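Local coordinates for protein enterotoxin type A (Staphylococcus aureus, PDB 1DYQ) that acts as a superantigenic enterotoxin, binding MHC class II, partly through zinc, and T-cell receptors to activate T cells and cause staphylococcal food poisoning, at residues Lys149-Thr152 / Val153-Asp157; Val70-Ser74 / Lys75-Asp79. The protein carries 3 engineered substitutions. All blocks are in the same frame, centred on the assembly; numbering follows the deposited sequence.

Interaction 1: Lys149-Thr152 / Val153-Asp157; sequences KNVT and VQELD
T152 is the N-cap of helix 153-168, the long helix of the toxin's beta-grasp domain, and E155 one turn on is the residue it caps. Strand 150-152 runs straight into the helix, and the N-to-C directions of the strand and of the helix's first turn, 153-157, differ by 65°. With chi1 at 61°, T152 holds OG1 between its own N and carbonyl carbon, from where it reaches forward to the first turn and accepts from E155 N at 3.0 Å (N-H...O 154°). A weak bond from L156 N to T152 O, 3.5 Å long, starts the helical ladder.

The return arm of a capping box, T152 N to the E155 carboxylate, is made through a water, a water-mediated variant of the box. That water accepts from T152 N at 2.9 Å and donates to E155 OE1 at 2.7 Å. The V151 side chain crosses the extended E155 at about a right angle, with V151 CG2 3.6 Å from E155 OE1. The other methyl, V151 CG1, meets L156 CD1 at 3.9 Å; I220 of the neighbouring strand touches both side chains.

K148 adds a salt bridge to E155 OE1, and T146 OG1 bonds to OE2, which together with the water fixes the carboxylate's rotation. Lysine and helix N-terminus should both favour a charged carboxylate, so this buried acid is probably ionised, with its oxygens satisfied beside an apolar valine.

Interaction 2: Val70-Ser74 / Lys75-Asp79; sequences VRFDS and KDIVD. Engineered in segment 70-74: R71 (natural residue Asp).
F72 and V78 come within 6.1 Å of each other at their CA atoms, because the chain leaving strand 67-71 turns at D73, is extended again at S74 and then enters helix 75-81. This is a strand-to-helix turn in the OB-fold domain, with S74 as the N-cap. The S74 carbonyl receives V78 N at 3.1 Å in a nearly straight bond (N-H...O 171°), the donor tilted 17° from the carbonyl plane. I77 N makes a weak second approach to the same oxygen. Its main acceptor is the serine side chain: I77 N to S74 OG is 3.2 Å, with an N-H...O angle of 156°. S74 OG also lies against the aliphatic part of the residue it caps, 3.3 Å from I77 CG1.

Next come the apolar side chains. F72 points toward the helix, and its ring receives the two consecutive residues I77 and V78. V78 CA sits over one face, displaced toward the rim, while the V78 CG2 methyl reaches F72 CD2 at 3.8 Å. I53 of strand 52-55 touches both F72 and V78, so this pair ties the short helix to the sheet. D73 meets the helix side chains through CB, 3.9 Å from I77 CD1; its carboxylate forms a salt bridge with R215. R71, an engineered residue before the turn, takes no part in the contact; its NH1 bonds to Q96 O.

On I77 the two branches divide the work: CG1 lies beside the capping hydroxyl, whereas I77 CG2, anti to the backbone N, approaches the F72 ring obliquely, 3.5 Å from F72 CD1.

Both interactions are strand-to-helix entries capped by a hydroxyl residue, one in each domain. Interaction 2, in the OB-fold domain, comes first along the chain; interaction 1 follows in the beta-grasp domain. Their centres are about 17 Å apart and their nearest atoms about 7 Å, without touching. Strand 105-114 connects them indirectly: R71 pairs with it through backbone bonds to M108 and G110, while Q154 bonds to Y109 O. A second bridge is the loop holding Y214 and R215, which bond D157 and D73 respectively. Both contacts thus reach across between the two domains. The side chain of L156 in interaction 1 is about 12 Å from the zinc ion; interaction 2 lies away from that site.

Interaction 1: Lys149-Thr152 / Val153-Asp157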
ATOM      1  N   LYS A 149       2.045   6.420  15.063  1.00 15.15           N
ATOM      2  CA  LYS A 149       0.714   6.617  15.669  1.00 16.03           C
ATOM      3  C   LYS A 149      -0.321   6.818  14.591  1.00 17.18           C
ATOM      4  O   LYS A 149      -1.413   6.267  14.587  1.00 19.07           O
ATOM      5  CB  LYS A 149       0.769   7.881  16.565  1.00 17.18           C
ATOM      6  CG  LYS A 149       1.734   7.686  17.732  1.00 20.46           C
ATOM      7  CD  LYS A 149       1.894   8.980  18.529  1.00 21.99           C
ATOM      8  CE  LYS A 149       3.089   8.847  19.483  1.00 25.25           C
ATOM      9  NZ  LYS A 149       3.328  10.152  20.189  1.00 31.01           N
ATOM     10  N   ASN A 150       0.024   7.709  13.638  1.00 14.89           N
ATOM     11  CA  ASN A 150      -0.797   7.931  12.446  1.00 14.32           C
ATOM     12  C   ASN A 150      -0.079   7.289  11.261  1.00 14.21           C
ATOM     13  O   ASN A 150       1.106   7.600  11.020  1.00 13.28           O
ATOM     14  CB  ASN A 150      -0.879   9.462  12.231  0.50 17.11           C
ATOM     15  CG  ASN A 150      -1.373   9.795  10.844  0.50 21.94           C
ATOM     16  OD1 ASN A 150      -0.596  10.204   9.981  0.50 25.43           O
ATOM     17  ND2 ASN A 150      -2.649   9.552  10.610  0.50 23.27           N
ATOM     18  N   VAL A 151      -0.645   6.232  10.695  1.00 11.67           N
ATOM     19  CA  VAL A 151       0.033   5.419   9.701  1.00 12.15           C
ATOM     20  C   VAL A 151      -0.751   5.405   8.401  1.00 10.78           C
ATOM     21  O   VAL A 151      -1.977   5.451   8.393  1.00 11.30           O
ATOM     22  CB  VAL A 151       0.237   3.985  10.212  1.00 13.57           C
ATOM     23  CG1 VAL A 151      -1.117   3.291  10.461  1.00 13.71           C
ATOM     24  CG2 VAL A 151       1.093   3.158   9.286  1.00 12.58           C
ATOM     25  N   THR A 152      -0.045   5.340   7.256  1.00 11.72           N
ATOM     26  CA  THR A 152      -0.784   5.222   6.008  1.00 10.16           C
ATOM     27  C   THR A 152      -1.423   3.800   5.959  1.00  8.59           C
ATOM     28  O   THR A 152      -0.793   2.827   6.374  1.00 11.28           O
ATOM     29  CB  THR A 152       0.031   5.436   4.748  1.00  9.89           C
ATOM     30  OG1 THR A 152       1.086   4.541   4.562  1.00 11.81           O
ATOM     31  CG2 THR A 152       0.552   6.900   4.717  1.00 10.77           C
ATOM     32  N   VAL A 153      -2.586   3.775   5.356  1.00  9.40           N
ATOM     33  CA  VAL A 153      -3.178   2.459   4.997  1.00 10.54           C
ATOM     34  C   VAL A 153      -2.238   1.728   4.069  1.00 10.78           C
ATOM     35  O   VAL A 153      -1.989   0.517   4.216  1.00 11.11           O
ATOM     36  CB  VAL A 153      -4.562   2.596   4.397  1.00 11.78           C
ATOM     37  CG1 VAL A 153      -5.027   1.225   3.849  1.00 12.98           C
ATOM     38  CG2 VAL A 153      -5.566   3.100   5.431  1.00 13.60           C
ATOM     39  N   GLN A 154      -1.545   2.431   3.146  1.00  9.96           N
ATOM     40  CA  GLN A 154      -0.549   1.824   2.292  1.00  9.49           C
ATOM     41  C   GLN A 154       0.492   1.035   3.038  1.00 10.87           C
ATOM     42  O   GLN A 154       0.789  -0.117   2.693  1.00 10.92           O
ATOM     43  CB  GLN A 154       0.128   2.903   1.377  1.00 10.88           C
ATOM     44  CG  GLN A 154       1.285   2.340   0.582  1.00 10.12           C
ATOM     45  CD  GLN A 154       1.805   3.285  -0.533  1.00  8.67           C
ATOM     46  OE1 GLN A 154       2.531   2.787  -1.401  1.00  9.23           O
ATOM     47  NE2 GLN A 154       1.484   4.533  -0.417  1.00  9.17           N
ATOM     48  N   GLU A 155       1.079   1.573   4.111  1.00 10.14           N
ATOM     49  CA  GLU A 155       2.086   0.880   4.887  1.00 10.71           C
ATOM     50  C   GLU A 155       1.559  -0.466   5.433  1.00 11.73           C
ATOM     51  O   GLU A 155       2.277  -1.437   5.432  1.00 11.30           O
ATOM     52  CB  GLU A 155       2.625   1.746   6.021  1.00 11.38           C
ATOM     53  CG  GLU A 155       3.563   1.040   6.973  1.00 11.15           C
ATOM     54  CD  GLU A 155       4.239   1.945   7.966  1.00 14.60           C
ATOM     55  OE1 GLU A 155       4.324   3.173   7.729  1.00 14.04           O
ATOM     56  OE2 GLU A 155       4.694   1.437   9.026  1.00 15.73           O
ATOM     57  N   LEU A 156       0.326  -0.422   5.920  1.00 11.98           N
ATOM     58  CA  LEU A 156      -0.283  -1.638   6.488  1.00 10.92           C
ATOM     59  C   LEU A 156      -0.685  -2.622   5.397  1.00 10.14           C
ATOM     60  O   LEU A 156      -0.405  -3.836   5.558  1.00 12.48           O
ATOM     61  CB  LEU A 156      -1.540  -1.270   7.284  1.00 12.46           C
ATOM     62  CG  LEU A 156      -1.320  -0.275   8.439  1.00 14.19           C
ATOM     63  CD1 LEU A 156      -2.656   0.004   9.105  1.00 14.86           C
ATOM     64  CD2 LEU A 156      -0.288  -0.789   9.420  1.00 16.96           C
ATOM     65  N   ASP A 157      -1.225  -2.147   4.299  1.00 11.21           N
ATOM     66  CA  ASP A 157      -1.686  -3.024   3.213  1.00 11.06           C
ATOM     67  C   ASP A 157      -0.537  -3.678   2.496  1.00 12.32           C
ATOM     68  O   ASP A 157      -0.580  -4.869   2.171  1.00 11.43           O
ATOM     69  CB  ASP A 157      -2.560  -2.174   2.275  1.00 11.28           C
ATOM     70  CG  ASP A 157      -3.450  -2.973   1.354  1.00 13.30           C
ATOM     71  OD1 ASP A 157      -3.729  -4.164   1.672  1.00 13.03           O
ATOM     72  OD2 ASP A 157      -3.885  -2.437   0.313  1.00 12.24           O
TER
HETATM   73  O   HOH W   1       2.817   5.188   6.672  1.00 12.75           O

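Interaction 2: Val70-Ser74 / Lys75-Asp79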
ATOM      1  N   VAL A  70       6.508  12.104  -5.230  1.00 10.22           N
ATOM      2  CA  VAL A  70       5.311  11.612  -4.507  1.00 10.21           C
ATOM      3  C   VAL A  70       4.104  12.284  -5.078  1.00  9.92           C
ATOM      4  O   VAL A  70       4.051  13.539  -5.199  1.00 11.09           O
ATOM      5  CB  VAL A  70       5.419  11.849  -3.002  1.00 10.60           C
ATOM      6  CG1 VAL A  70       4.175  11.273  -2.299  1.00 12.82           C
ATOM      7  CG2 VAL A  70       6.680  11.227  -2.439  1.00 13.42           C
ATOM      8  N   ARG A  71       3.076  11.545  -5.468  1.00  8.73           N
ATOM      9  CA  ARG A  71       1.886  12.024  -6.103  1.00  9.50           C
ATOM     10  C   ARG A  71       0.657  11.951  -5.169  1.00 10.56           C
ATOM     11  O   ARG A  71       0.553  10.923  -4.468  1.00 12.47           O
ATOM     12  CB  ARG A  71       1.554  11.216  -7.375  1.00 11.55           C
ATOM     13  CG  ARG A  71       2.689  11.161  -8.386  1.00 11.60           C
ATOM     14  CD  ARG A  71       2.313  10.342  -9.648  1.00 11.78           C
ATOM     15  NE  ARG A  71       1.170  10.929 -10.310  1.00 13.48           N
ATOM     16  CZ  ARG A  71       0.454  10.399 -11.289  1.00 15.19           C
ATOM     17  NH1 ARG A  71       0.746   9.219 -11.788  1.00 13.51           N
ATOM     18  NH2 ARG A  71      -0.609  11.081 -11.759  1.00 14.90           N
ATOM     19  N   PHE A  72      -0.074  13.007  -5.086  1.00 10.40           N
ATOM     20  CA  PHE A  72      -1.272  13.061  -4.223  1.00 10.20           C
ATOM     21  C   PHE A  72      -2.505  13.408  -5.049  1.00 13.14           C
ATOM     22  O   PHE A  72      -2.451  14.000  -6.121  1.00 14.41           O
ATOM     23  CB  PHE A  72      -1.052  14.127  -3.143  1.00 10.30           C
ATOM     24  CG  PHE A  72       0.141  13.948  -2.289  1.00 11.30           C
ATOM     25  CD1 PHE A  72       0.138  13.094  -1.175  1.00 13.22           C
ATOM     26  CD2 PHE A  72       1.345  14.578  -2.586  1.00 13.15           C
ATOM     27  CE1 PHE A  72       1.253  12.946  -0.386  1.00 13.25           C
ATOM     28  CE2 PHE A  72       2.464  14.431  -1.803  1.00 17.03           C
ATOM     29  CZ  PHE A  72       2.422  13.628  -0.674  1.00 16.63           C
ATOM     30  N   ASP A  73      -3.683  13.178  -4.440  1.00 12.98           N
ATOM     31  CA  ASP A  73      -4.939  13.429  -5.098  1.00 13.79           C
ATOM     32  C   ASP A  73      -5.273  14.913  -5.224  1.00 14.94           C
ATOM     33  O   ASP A  73      -6.044  15.244  -6.151  1.00 18.53           O
ATOM     34  CB  ASP A  73      -6.109  12.805  -4.295  1.00 15.80           C
ATOM     35  CG  ASP A  73      -6.422  11.395  -4.600  1.00 17.12           C
ATOM     36  OD1 ASP A  73      -5.879  10.755  -5.509  1.00 17.41           O
ATOM     37  OD2 ASP A  73      -7.283  10.818  -3.820  1.00 18.77           O
ATOM     38  N   SER A  74      -4.891  15.732  -4.281  1.00 14.13           N
ATOM     39  CA  SER A  74      -5.374  17.098  -4.199  1.00 13.33           C
ATOM     40  C   SER A  74      -4.418  18.046  -3.522  1.00 13.68           C
ATOM     41  O   SER A  74      -3.443  17.684  -2.890  1.00 14.11           O
ATOM     42  CB  SER A  74      -6.699  17.066  -3.353  1.00 17.11           C
ATOM     43  OG  SER A  74      -6.339  16.841  -1.984  1.00 19.22           O
ATOM     44  N   LYS A  75      -4.738  19.345  -3.701  1.00 14.64           N
ATOM     45  CA  LYS A  75      -3.941  20.413  -3.093  1.00 18.62           C
ATOM     46  C   LYS A  75      -4.022  20.405  -1.588  1.00 17.26           C
ATOM     47  O   LYS A  75      -3.006  20.501  -0.905  1.00 18.17           O
ATOM     48  CB  LYS A  75      -4.390  21.733  -3.708  1.00 22.90           C
ATOM     49  CG  LYS A  75      -4.219  22.988  -2.924  1.00 29.02           C
ATOM     50  CD  LYS A  75      -5.128  24.103  -3.487  1.00 34.46           C
ATOM     51  CE  LYS A  75      -6.580  23.630  -3.535  1.00 36.70           C
ATOM     52  NZ  LYS A  75      -7.456  24.610  -4.241  1.00 36.14           N
ATOM     53  N   ASP A  76      -5.202  20.089  -1.027  1.00 17.29           N
ATOM     54  CA  ASP A  76      -5.270  20.000   0.447  1.00 17.52           C
ATOM     55  C   ASP A  76      -4.378  18.911   0.989  1.00 16.05           C
ATOM     56  O   ASP A  76      -3.734  19.080   2.039  1.00 19.35           O
ATOM     57  CB  ASP A  76      -6.726  19.846   0.882  1.00 24.12           C
ATOM     58  CG  ASP A  76      -7.406  21.217   0.974  1.00 29.81           C
ATOM     59  OD1 ASP A  76      -6.985  22.142   0.258  1.00 33.81           O
ATOM     60  OD2 ASP A  76      -8.338  21.342   1.782  1.00 36.99           O
ATOM     61  N   ILE A  77      -4.255  17.774   0.278  1.00 15.14           N
ATOM     62  CA  ILE A  77      -3.413  16.699   0.758  1.00 14.20           C
ATOM     63  C   ILE A  77      -1.933  17.049   0.646  1.00 13.96           C
ATOM     64  O   ILE A  77      -1.202  16.930   1.625  1.00 15.41           O
ATOM     65  CB  ILE A  77      -3.706  15.364   0.065  1.00 12.84           C
ATOM     66  CG1 ILE A  77      -5.128  14.903   0.403  1.00 19.41           C
ATOM     67  CG2 ILE A  77      -2.692  14.304   0.493  1.00 16.48           C
ATOM     68  CD1 ILE A  77      -5.600  13.773  -0.501  1.00 20.04           C
ATOM     69  N   VAL A  78      -1.516  17.561  -0.523  1.00 14.99           N
ATOM     70  CA  VAL A  78      -0.100  17.907  -0.669  1.00 17.14           C
ATOM     71  C   VAL A  78       0.278  19.023   0.296  1.00 16.48           C
ATOM     72  O   VAL A  78       1.351  18.937   0.918  1.00 16.34           O
ATOM     73  CB  VAL A  78       0.311  18.201  -2.106  1.00 18.12           C
ATOM     74  CG1 VAL A  78      -0.317  19.426  -2.696  1.00 17.62           C
ATOM     75  CG2 VAL A  78       1.855  18.304  -2.171  1.00 19.99           C
ATOM     76  N   ASP A  79      -0.613  19.972   0.530  1.00 18.20           N
ATOM     77  CA  ASP A  79      -0.346  21.052   1.489  1.00 19.59           C
ATOM     78  C   ASP A  79      -0.152  20.582   2.904  1.00 20.44           C
ATOM     79  O   ASP A  79       0.577  21.272   3.692  1.00 21.84           O
ATOM     80  CB  ASP A  79      -1.412  22.139   1.413  1.00 23.58           C
ATOM     81  CG  ASP A  79      -1.318  23.002   0.178  1.00 25.71           C
ATOM     82  OD1 ASP A  79      -0.309  22.907  -0.557  1.00 29.55           O
ATOM     83  OD2 ASP A  79      -2.276  23.758  -0.084  1.00 28.58           O
TER